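Local structure of hypothetical protein AQ_1549 (Aquifex aeolicus, 2EGT) at residues Ser11-Phe16 and Gly28-Asn33; Lys86-Gly91 and Ser125-Trp130; Tyr80-Ile85 and Asn121-Trp126. The protein is of unknown function but is probably an OsmC-type peroxiredoxin that reduces organic hydroperoxides through cysteine thiols. All coordinates share one frame; numbering follows the deposited sequence.

Contact 1: Ser11-Phe16 and Gly28-Asn33; sequences SSEATF and GEKGLN
A two-residue hairpin turn, joining strands 3-12 and 15-20, docks on the type I beta turn Gly28-Gly31, with Thr15 meeting Lys30 and Ala14 meeting Glu29. The hydroxyl of Thr15 ties the two turns together: OG1 donates to Glu13 O (2.9 Å), standing above that carbonyl plane, and accepts Lys30 N at 2.8 Å. With OG1 anti to its carbonyl carbon (chi1 -56°), CG2 is turned to the backbone between Lys30 and Gly31. Lys30, extended beyond CG, crosses Thr15 at about a right angle, passes Ser12 OG at its CD (3.6 Å) and ends in a salt bridge, its NZ 2.8 Å from Glu13 OE1 and above the carboxylate plane. Beside it, Glu29 N donates to Ala14 O at 2.9 Å, and Ala14 CB lies 3.4 Å from Glu29 CG. The carboxylate of Glu29 leads away to His52 of the second subunit, whose Tyr51 packs on Glu13 and Ala14. Gly28 faces Thr15 in an antiparallel non-hydrogen-bonded pair (CA to CA 4.2 Å); a CB on it would collide with Ala14 O and with its own preceding carbonyl. Ser11 and Ser12 both stand opposite Thr15, a classic beta bulge at the corner of the antiparallel N-terminal sheet.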
loop_
_atom_site.group_PDB
_atom_site.type_symbol
_atom_site.label_atom_id
_atom_site.label_comp_id
_atom_site.label_asym_id
_atom_site.label_seq_id
_atom_site.Cartn_x
_atom_site.Cartn_y
_atom_site.Cartn_z
ATOM N N SER A 11 -7.100 -12.863 -11.890
ATOM C CA SER A 11 -8.530 -13.126 -11.819
ATOM C C SER A 11 -9.099 -12.743 -13.193
ATOM O O SER A 11 -10.164 -13.210 -13.595
ATOM C CB SER A 11 -9.181 -12.305 -10.701
ATOM O OG SER A 11 -8.850 -10.935 -10.805
ATOM N N SER A 12 -8.366 -11.886 -13.900
ATOM C CA SER A 12 -8.719 -11.442 -15.248
ATOM C C SER A 12 -7.493 -10.725 -15.808
ATOM O O SER A 12 -6.471 -10.627 -15.126
ATOM C CB SER A 12 -9.938 -10.502 -15.240
ATOM O OG SER A 12 -9.664 -9.286 -14.575
ATOM N N GLU A 13 -7.581 -10.225 -17.038
ATOM C CA GLU A 13 -6.442 -9.543 -17.655
ATOM C C GLU A 13 -5.835 -8.451 -16.772
ATOM O O GLU A 13 -6.523 -7.516 -16.364
ATOM C CB GLU A 13 -6.848 -8.944 -19.009
ATOM C CG GLU A 13 -7.199 -9.983 -20.071
ATOM C CD GLU A 13 -8.685 -10.279 -20.158
ATOM O OE1 GLU A 13 -9.413 -10.054 -19.166
ATOM O OE2 GLU A 13 -9.128 -10.753 -21.226
ATOM N N ALA A 14 -4.540 -8.584 -16.482
ATOM C CA ALA A 14 -3.809 -7.627 -15.660
ATOM C C ALA A 14 -4.526 -7.275 -14.358
ATOM O O ALA A 14 -4.395 -6.160 -13.846
ATOM C CB ALA A 14 -3.543 -6.356 -16.462
ATOM N N THR A 15 -5.275 -8.227 -13.820
ATOM C CA THR A 15 -6.019 -7.999 -12.586
ATOM C C THR A 15 -5.784 -9.177 -11.655
ATOM O O THR A 15 -5.881 -10.335 -12.069
ATOM C CB THR A 15 -7.515 -7.836 -12.893
ATOM O OG1 THR A 15 -7.678 -6.771 -13.843
ATOM C CG2 THR A 15 -8.293 -7.501 -11.627
ATOM N N PHE A 16 -5.496 -8.883 -10.392
ATOM C CA PHE A 16 -5.170 -9.933 -9.433
ATOM C C PHE A 16 -6.058 -10.154 -8.220
ATOM O O PHE A 16 -6.477 -9.205 -7.557
ATOM C CB PHE A 16 -3.752 -9.698 -8.916
ATOM C CG PHE A 16 -2.706 -9.707 -9.990
ATOM C CD1 PHE A 16 -2.052 -10.886 -10.331
ATOM C CD2 PHE A 16 -2.374 -8.538 -10.665
ATOM C CE1 PHE A 16 -1.077 -10.901 -11.331
ATOM C CE2 PHE A 16 -1.403 -8.544 -11.667
ATOM C CZ PHE A 16 -0.755 -9.732 -11.998
ATOM N N GLY A 28 -5.608 -4.258 -9.577
ATOM C CA GLY A 28 -5.031 -4.268 -10.906
ATOM C C GLY A 28 -5.841 -3.404 -11.852
ATOM O O GLY A 28 -6.617 -2.559 -11.413
ATOM N N GLU A 29 -5.680 -3.629 -13.151
ATOM C CA GLU A 29 -6.381 -2.842 -14.158
ATOM C C GLU A 29 -7.900 -2.879 -14.038
ATOM O O GLU A 29 -8.559 -1.863 -14.245
ATOM C CB GLU A 29 -5.955 -3.291 -15.559
ATOM C CG GLU A 29 -4.471 -3.093 -15.841
ATOM C CD GLU A 29 -4.075 -1.629 -15.977
ATOM O OE1 GLU A 29 -4.337 -0.838 -15.047
ATOM O OE2 GLU A 29 -3.489 -1.271 -17.019
ATOM N N LYS A 30 -8.458 -4.037 -13.701
ATOM C CA LYS A 30 -9.905 -4.154 -13.561
ATOM C C LYS A 30 -10.307 -4.347 -12.105
ATOM O O LYS A 30 -11.333 -4.957 -11.812
ATOM C CB LYS A 30 -10.433 -5.326 -14.388
ATOM C CG LYS A 30 -10.222 -5.195 -15.887
ATOM C CD LYS A 30 -10.641 -6.489 -16.563
ATOM C CE LYS A 30 -10.454 -6.449 -18.060
ATOM N NZ LYS A 30 -10.859 -7.762 -18.635
ATOM N N GLY A 31 -9.483 -3.835 -11.196
ATOM C CA GLY A 31 -9.777 -3.948 -9.780
ATOM C C GLY A 31 -9.380 -2.648 -9.112
ATOM O O GLY A 31 -9.290 -1.615 -9.776
ATOM N N LEU A 32 -9.145 -2.689 -7.806
ATOM C CA LEU A 32 -8.735 -1.495 -7.089
ATOM C C LEU A 32 -7.378 -1.059 -7.643
ATOM O O LEU A 32 -6.566 -1.897 -8.041
ATOM C CB LEU A 32 -8.645 -1.795 -5.591
ATOM C CG LEU A 32 -9.987 -2.161 -4.954
ATOM C CD1 LEU A 32 -9.776 -2.710 -3.557
ATOM C CD2 LEU A 32 -10.886 -0.929 -4.921
ATOM N N ASN A 33 -7.143 0.249 -7.686
ATOM C CA ASN A 33 -5.893 0.785 -8.213
ATOM C C ASN A 33 -4.759 0.616 -7.209
ATOM O O ASN A 33 -4.894 0.976 -6.042
ATOM C CB ASN A 33 -6.071 2.264 -8.573
ATOM C CG ASN A 33 -4.803 2.886 -9.114
ATOM O OD1 ASN A 33 -4.037 3.501 -8.377
ATOM N ND2 ASN A 33 -4.569 2.719 -10.411
#

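Contact 2: Lys86-Gly91 and Ser125-Trp130; sequences KYVAVG and SWEVKW
Tyr87, Ala89 and Gly91 are joined by backbone hydrogen bonds to Ser125, Glu127 and Lys129, the ladder of two parallel strands whose directions differ by 14°. Tyr87 N donates to Ser125 O (3.0 Å) and Tyr87 O accepts Glu127 N; the pattern repeats with Ala89 N to Glu127 O and Lys129 N to Ala89 O, and closes with Gly91 N to Lys129 O at 3.1 Å. On the face bearing Lys86, Val88 and Val90, the side chain of Lys86 runs past Ser125, with CD 3.3 Å from Ser125 OG, and crosses Glu127 at a slant. Its CE is 3.0 Å from Glu127 OE2, but NZ reaches that oxygen only at 3.6 Å, a long salt bridge. Glu127 turns CG between its backbone N and carbonyl carbon (chi1 56°), and beyond CG the chain is extended, lying alongside Val88 with CG 3.7 Å from Val88 CG2. Val90 and Lys129 pair in the same side-by-side manner, CG2 of the valine 4.0 Å from CB of the lysine. On the other face, Tyr87 presents its ring edge to Ser125 O, which lies in the ring plane 3.6 Å from Tyr87 CD2. Farther out, the Tyr87 hydroxyl is hydrogen-bonded to Ser46 and its side chain touches Thr106 of helix 95-109, which also packs on Trp126 and Val128, while strand 60-72 flanks strand 80-90 on its far edge. Chemically, five backbone bonds carry the contact, and the partly exposed, long Lys86-Glu127 pair probably adds little more than a weak electrostatic attraction.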
loop_
_atom_site.group_PDB
_atom_site.type_symbol
_atom_site.label_atom_id
_atom_site.label_comp_id
_atom_site.label_asym_id
_atom_site.label_seq_id
_atom_site.Cartn_x
_atom_site.Cartn_y
_atom_site.Cartn_z
ATOM N N LYS A 86 -4.584 14.944 5.522
ATOM C CA LYS A 86 -5.307 15.784 6.464
ATOM C C LYS A 86 -6.072 14.913 7.457
ATOM O O LYS A 86 -6.888 14.078 7.063
ATOM C CB LYS A 86 -6.271 16.713 5.717
ATOM C CG LYS A 86 -6.866 17.809 6.592
ATOM C CD LYS A 86 -6.977 19.125 5.823
ATOM C CE LYS A 86 -7.182 20.312 6.760
ATOM N NZ LYS A 86 -7.107 21.624 6.040
ATOM N N TYR A 87 -5.789 15.107 8.744
ATOM C CA TYR A 87 -6.446 14.354 9.812
ATOM C C TYR A 87 -7.494 15.226 10.487
ATOM O O TYR A 87 -7.221 16.373 10.851
ATOM C CB TYR A 87 -5.440 13.936 10.889
ATOM C CG TYR A 87 -4.288 13.089 10.415
ATOM C CD1 TYR A 87 -4.282 11.709 10.616
ATOM C CD2 TYR A 87 -3.185 13.668 9.789
ATOM C CE1 TYR A 87 -3.204 10.930 10.212
ATOM C CE2 TYR A 87 -2.106 12.899 9.380
ATOM C CZ TYR A 87 -2.121 11.532 9.595
ATOM O OH TYR A 87 -1.049 10.769 9.186
ATOM N N VAL A 88 -8.687 14.681 10.667
ATOM C CA VAL A 88 -9.754 15.406 11.333
ATOM C C VAL A 88 -10.296 14.507 12.438
ATOM O O VAL A 88 -10.777 13.416 12.163
ATOM C CB VAL A 88 -10.904 15.748 10.361
ATOM C CG1 VAL A 88 -12.024 16.441 11.110
ATOM C CG2 VAL A 88 -10.395 16.644 9.247
ATOM N N ALA A 89 -10.192 14.958 13.685
ATOM C CA ALA A 89 -10.696 14.182 14.814
ATOM C C ALA A 89 -11.982 14.829 15.308
ATOM O O ALA A 89 -12.031 16.044 15.525
ATOM C CB ALA A 89 -9.655 14.138 15.936
ATOM N N VAL A 90 -13.018 14.015 15.491
ATOM C CA VAL A 90 -14.318 14.505 15.944
ATOM C C VAL A 90 -14.658 13.985 17.339
ATOM O O VAL A 90 -14.539 12.787 17.615
ATOM C CB VAL A 90 -15.441 14.068 14.969
ATOM C CG1 VAL A 90 -16.761 14.728 15.348
ATOM C CG2 VAL A 90 -15.053 14.418 13.546
ATOM N N GLY A 91 -15.088 14.893 18.212
ATOM C CA GLY A 91 -15.443 14.520 19.570
ATOM C C GLY A 91 -14.827 15.493 20.554
ATOM O O GLY A 91 -14.694 16.681 20.252
ATOM N N SER A 125 -1.493 18.065 7.820
ATOM C CA SER A 125 -2.281 19.063 8.531
ATOM C C SER A 125 -3.329 18.314 9.351
ATOM O O SER A 125 -3.664 17.170 9.043
ATOM C CB SER A 125 -2.954 20.033 7.552
ATOM O OG SER A 125 -3.852 19.360 6.691
ATOM N N TRP A 126 -3.836 18.947 10.399
ATOM C CA TRP A 126 -4.829 18.305 11.251
ATOM C C TRP A 126 -5.757 19.329 11.882
ATOM O O TRP A 126 -5.418 20.508 11.992
ATOM C CB TRP A 126 -4.126 17.523 12.359
ATOM C CG TRP A 126 -3.265 18.399 13.219
ATOM C CD1 TRP A 126 -3.670 19.179 14.266
ATOM C CD2 TRP A 126 -1.864 18.639 13.058
ATOM N NE1 TRP A 126 -2.607 19.892 14.766
ATOM C CE2 TRP A 126 -1.486 19.580 14.042
ATOM C CE3 TRP A 126 -0.891 18.154 12.176
ATOM C CZ2 TRP A 126 -0.173 20.046 14.169
ATOM C CZ3 TRP A 126 0.416 18.619 12.300
ATOM C CH2 TRP A 126 0.761 19.556 13.292
ATOM N N GLU A 127 -6.926 18.870 12.304
ATOM C CA GLU A 127 -7.888 19.749 12.940
ATOM C C GLU A 127 -8.902 18.949 13.732
ATOM O O GLU A 127 -9.158 17.780 13.435
ATOM C CB GLU A 127 -8.600 20.605 11.894
ATOM C CG GLU A 127 -9.282 19.815 10.804
ATOM C CD GLU A 127 -9.938 20.710 9.770
ATOM O OE1 GLU A 127 -10.867 21.458 10.138
ATOM O OE2 GLU A 127 -9.519 20.668 8.593
ATOM N N VAL A 128 -9.473 19.593 14.744
ATOM C CA VAL A 128 -10.464 18.963 15.597
ATOM C C VAL A 128 -11.836 19.589 15.413
ATOM O O VAL A 128 -11.974 20.813 15.329
ATOM C CB VAL A 128 -10.073 19.087 17.088
ATOM C CG1 VAL A 128 -11.172 18.521 17.970
ATOM C CG2 VAL A 128 -8.763 18.358 17.343
ATOM N N LYS A 129 -12.846 18.735 15.329
ATOM C CA LYS A 129 -14.223 19.178 15.202
ATOM C C LYS A 129 -14.805 18.852 16.572
ATOM O O LYS A 129 -15.204 17.717 16.833
ATOM C CB LYS A 129 -14.939 18.385 14.107
ATOM C CG LYS A 129 -16.376 18.818 13.847
ATOM C CD LYS A 129 -16.991 18.003 12.716
ATOM C CE LYS A 129 -18.427 18.417 12.432
ATOM N NZ LYS A 129 -19.025 17.585 11.346
ATOM N N TRP A 130 -14.820 19.844 17.458
ATOM C CA TRP A 130 -15.327 19.636 18.804
ATOM C C TRP A 130 -16.814 19.308 18.836
ATOM O O TRP A 130 -17.636 20.017 18.257
ATOM C CB TRP A 130 -15.043 20.863 19.674
ATOM C CG TRP A 130 -15.357 20.630 21.117
ATOM C CD1 TRP A 130 -16.552 20.841 21.742
ATOM C CD2 TRP A 130 -14.480 20.076 22.104
ATOM N NE1 TRP A 130 -16.474 20.453 23.059
ATOM C CE2 TRP A 130 -15.213 19.979 23.308
ATOM C CE3 TRP A 130 -13.144 19.650 22.087
ATOM C CZ2 TRP A 130 -14.655 19.473 24.486
ATOM C CZ3 TRP A 130 -12.589 19.148 23.258
ATOM C CH2 TRP A 130 -13.345 19.064 24.441
#

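Contact 3: Tyr80-Ile85 and Asn121-Trp126; sequences YEEIEI and NLKISW
Glu82 and Lys123 meet near the N-terminal ends of the two parallel strands, 80-90 and 121-130, of a beta-alpha-beta crossover through helices 95-109 and 111-116. They form a salt bridge, Lys123 NZ above the carboxylate plane and hydrogen-bonded to Glu82 OE1 (2.6 Å) and OE2 (2.7 Å). With CG tucked between backbone N and carbonyl carbon (chi1 65°), Glu82 stands out from the sheet, and the extended Lys123 runs back to cross it at a slant. A water donates to Glu82 OE1 and Asn121 OD1, bridging the two side chains. Replacing Glu82 by an alanine is likely to leave the Lys123 ammonium without its charged mate and to take from the water the acceptor it has there. Ile83 N donates to Asn121 O (3.0 Å), Ile83 O accepts Lys123 N, and Asn121 N donates to Glu81 O. Glu81 and Glu82 form a classic bulge opposite Lys71 of strand 60-72. The other face is apolar: Leu122 CD2 rests 3.9 Å from Ile83 CB, helix 34-56 covers Ile83, and helix 95-109 touches Ile124. Ile85 and Ile124 lie side by side, unusually tight, with Ile124 CD1 3.3 Å from Ile85 CB and 3.5 Å from Ile85 CD1.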
loop_
_atom_site.group_PDB
_atom_site.type_symbol
_atom_site.label_atom_id
_atom_site.label_comp_id
_atom_site.label_asym_id
_atom_site.label_seq_id
_atom_site.Cartn_x
_atom_site.Cartn_y
_atom_site.Cartn_z
ATOM N N TYR A 80 4.662 9.240 -6.231
ATOM C CA TYR A 80 3.998 10.429 -5.722
ATOM C C TYR A 80 5.113 11.413 -5.372
ATOM O O TYR A 80 5.937 11.119 -4.510
ATOM C CB TYR A 80 3.206 10.109 -4.447
ATOM C CG TYR A 80 1.938 9.304 -4.651
ATOM C CD1 TYR A 80 0.936 9.744 -5.521
ATOM C CD2 TYR A 80 1.717 8.125 -3.936
ATOM C CE1 TYR A 80 -0.256 9.029 -5.669
ATOM C CE2 TYR A 80 0.528 7.404 -4.077
ATOM C CZ TYR A 80 -0.451 7.858 -4.940
ATOM O OH TYR A 80 -1.620 7.145 -5.083
ATOM N N GLU A 81 5.167 12.561 -6.041
ATOM C CA GLU A 81 6.200 13.543 -5.713
ATOM C C GLU A 81 5.849 14.124 -4.357
ATOM O O GLU A 81 6.707 14.629 -3.633
ATOM C CB GLU A 81 6.253 14.673 -6.742
ATOM C CG GLU A 81 6.755 14.255 -8.103
ATOM C CD GLU A 81 7.054 15.446 -8.991
ATOM O OE1 GLU A 81 6.163 16.308 -9.154
ATOM O OE2 GLU A 81 8.180 15.519 -9.525
ATOM N N GLU A 82 4.566 14.068 -4.023
ATOM C CA GLU A 82 4.120 14.561 -2.735
ATOM C C GLU A 82 2.773 13.980 -2.354
ATOM O O GLU A 82 1.949 13.652 -3.211
ATOM C CB GLU A 82 4.058 16.087 -2.729
ATOM C CG GLU A 82 3.045 16.692 -3.665
ATOM C CD GLU A 82 3.042 18.203 -3.575
ATOM O OE1 GLU A 82 4.083 18.814 -3.900
ATOM O OE2 GLU A 82 2.006 18.779 -3.172
ATOM N N ILE A 83 2.565 13.846 -1.053
ATOM C CA ILE A 83 1.329 13.303 -0.532
ATOM C C ILE A 83 0.815 14.237 0.553
ATOM O O ILE A 83 1.533 14.552 1.506
ATOM C CB ILE A 83 1.553 11.905 0.083
ATOM C CG1 ILE A 83 2.167 10.964 -0.957
ATOM C CG2 ILE A 83 0.232 11.337 0.583
ATOM C CD1 ILE A 83 2.520 9.587 -0.402
ATOM N N GLU A 84 -0.420 14.693 0.394
ATOM C CA GLU A 84 -1.031 15.570 1.378
ATOM C C GLU A 84 -1.927 14.704 2.245
ATOM O O GLU A 84 -2.737 13.929 1.727
ATOM C CB GLU A 84 -1.878 16.648 0.697
ATOM C CG GLU A 84 -2.548 17.592 1.687
ATOM C CD GLU A 84 -3.546 18.530 1.032
ATOM O OE1 GLU A 84 -4.557 18.037 0.484
ATOM O OE2 GLU A 84 -3.321 19.759 1.067
ATOM N N ILE A 85 -1.778 14.827 3.558
ATOM C CA ILE A 85 -2.588 14.047 4.478
ATOM C C ILE A 85 -3.257 14.973 5.478
ATOM O O ILE A 85 -2.581 15.713 6.197
ATOM C CB ILE A 85 -1.738 13.021 5.268
ATOM C CG1 ILE A 85 -0.885 12.190 4.308
ATOM C CG2 ILE A 85 -2.655 12.108 6.072
ATOM C CD1 ILE A 85 0.008 11.164 5.005
ATOM N N ASN A 121 7.463 14.110 -0.671
ATOM C CA ASN A 121 7.324 15.288 0.173
ATOM C C ASN A 121 5.960 15.199 0.838
ATOM O O ASN A 121 4.931 15.251 0.169
ATOM C CB ASN A 121 7.409 16.563 -0.673
ATOM C CG ASN A 121 8.816 16.832 -1.185
ATOM O OD1 ASN A 121 8.998 17.420 -2.251
ATOM N ND2 ASN A 121 9.817 16.412 -0.419
ATOM N N LEU A 122 5.954 15.050 2.156
ATOM C CA LEU A 122 4.703 14.948 2.890
ATOM C C LEU A 122 4.229 16.303 3.385
ATOM O O LEU A 122 5.013 17.102 3.894
ATOM C CB LEU A 122 4.860 14.012 4.086
ATOM C CG LEU A 122 5.218 12.554 3.800
ATOM C CD1 LEU A 122 5.385 11.818 5.120
ATOM C CD2 LEU A 122 4.127 11.907 2.955
ATOM N N LYS A 123 2.934 16.546 3.231
ATOM C CA LYS A 123 2.315 17.786 3.671
ATOM C C LYS A 123 1.166 17.380 4.583
ATOM O O LYS A 123 0.084 17.006 4.131
ATOM C CB LYS A 123 1.854 18.580 2.449
ATOM C CG LYS A 123 3.055 18.928 1.563
ATOM C CD LYS A 123 2.697 19.568 0.238
ATOM C CE LYS A 123 3.976 19.856 -0.549
ATOM N NZ LYS A 123 3.712 20.473 -1.882
ATOM N N ILE A 124 1.443 17.450 5.881
ATOM C CA ILE A 124 0.513 17.049 6.926
ATOM C C ILE A 124 -0.182 18.196 7.644
ATOM O O ILE A 124 0.456 19.166 8.038
ATOM C CB ILE A 124 1.255 16.220 8.001
ATOM C CG1 ILE A 124 2.020 15.070 7.343
ATOM C CG2 ILE A 124 0.271 15.710 9.043
ATOM C CD1 ILE A 124 1.151 14.119 6.556
ATOM N N SER A 125 -1.493 18.065 7.820
ATOM C CA SER A 125 -2.281 19.063 8.531
ATOM C C SER A 125 -3.329 18.314 9.351
ATOM O O SER A 125 -3.664 17.170 9.043
ATOM C CB SER A 125 -2.954 20.033 7.552
ATOM O OG SER A 125 -3.852 19.360 6.691
ATOM N N TRP A 126 -3.836 18.947 10.399
ATOM C CA TRP A 126 -4.829 18.305 11.251
ATOM C C TRP A 126 -5.757 19.329 11.882
ATOM O O TRP A 126 -5.418 20.508 11.992
ATOM C CB TRP A 126 -4.126 17.523 12.359
ATOM C CG TRP A 126 -3.265 18.399 13.219
ATOM C CD1 TRP A 126 -3.670 19.179 14.266
ATOM C CD2 TRP A 126 -1.864 18.639 13.058
ATOM N NE1 TRP A 126 -2.607 19.892 14.766
ATOM C CE2 TRP A 126 -1.486 19.580 14.042
ATOM C CE3 TRP A 126 -0.891 18.154 12.176
ATOM C CZ2 TRP A 126 -0.173 20.046 14.169
ATOM C CZ3 TRP A 126 0.416 18.619 12.300
ATOM C CH2 TRP A 126 0.761 19.556 13.292
HETATM O O HOH W 1 6.715 18.404 -4.154
#

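Contacts 2 and 3 are successive lengths of one parallel strand pair, sharing Ser125 and Trp126, their centres about 16 Å apart; they touch where Tyr87 CE2 packs 3.7 Å from Ile124 CG2. Contact 1 belongs to the separate N-terminal sheet, about 35 Å from contact 2 between centres and on the opposite side of the chain's centre. From contact 3 it lies about 27 Å by centres, but about 5 Å by nearest atoms. Both contacts 1 and 3 touch the second subunit. Tyr87 of contact 2 bonds Ser46, next to Cys45, which forms a disulfide with Cys110; these cysteines are probably the redox pair, as in OsmC relatives.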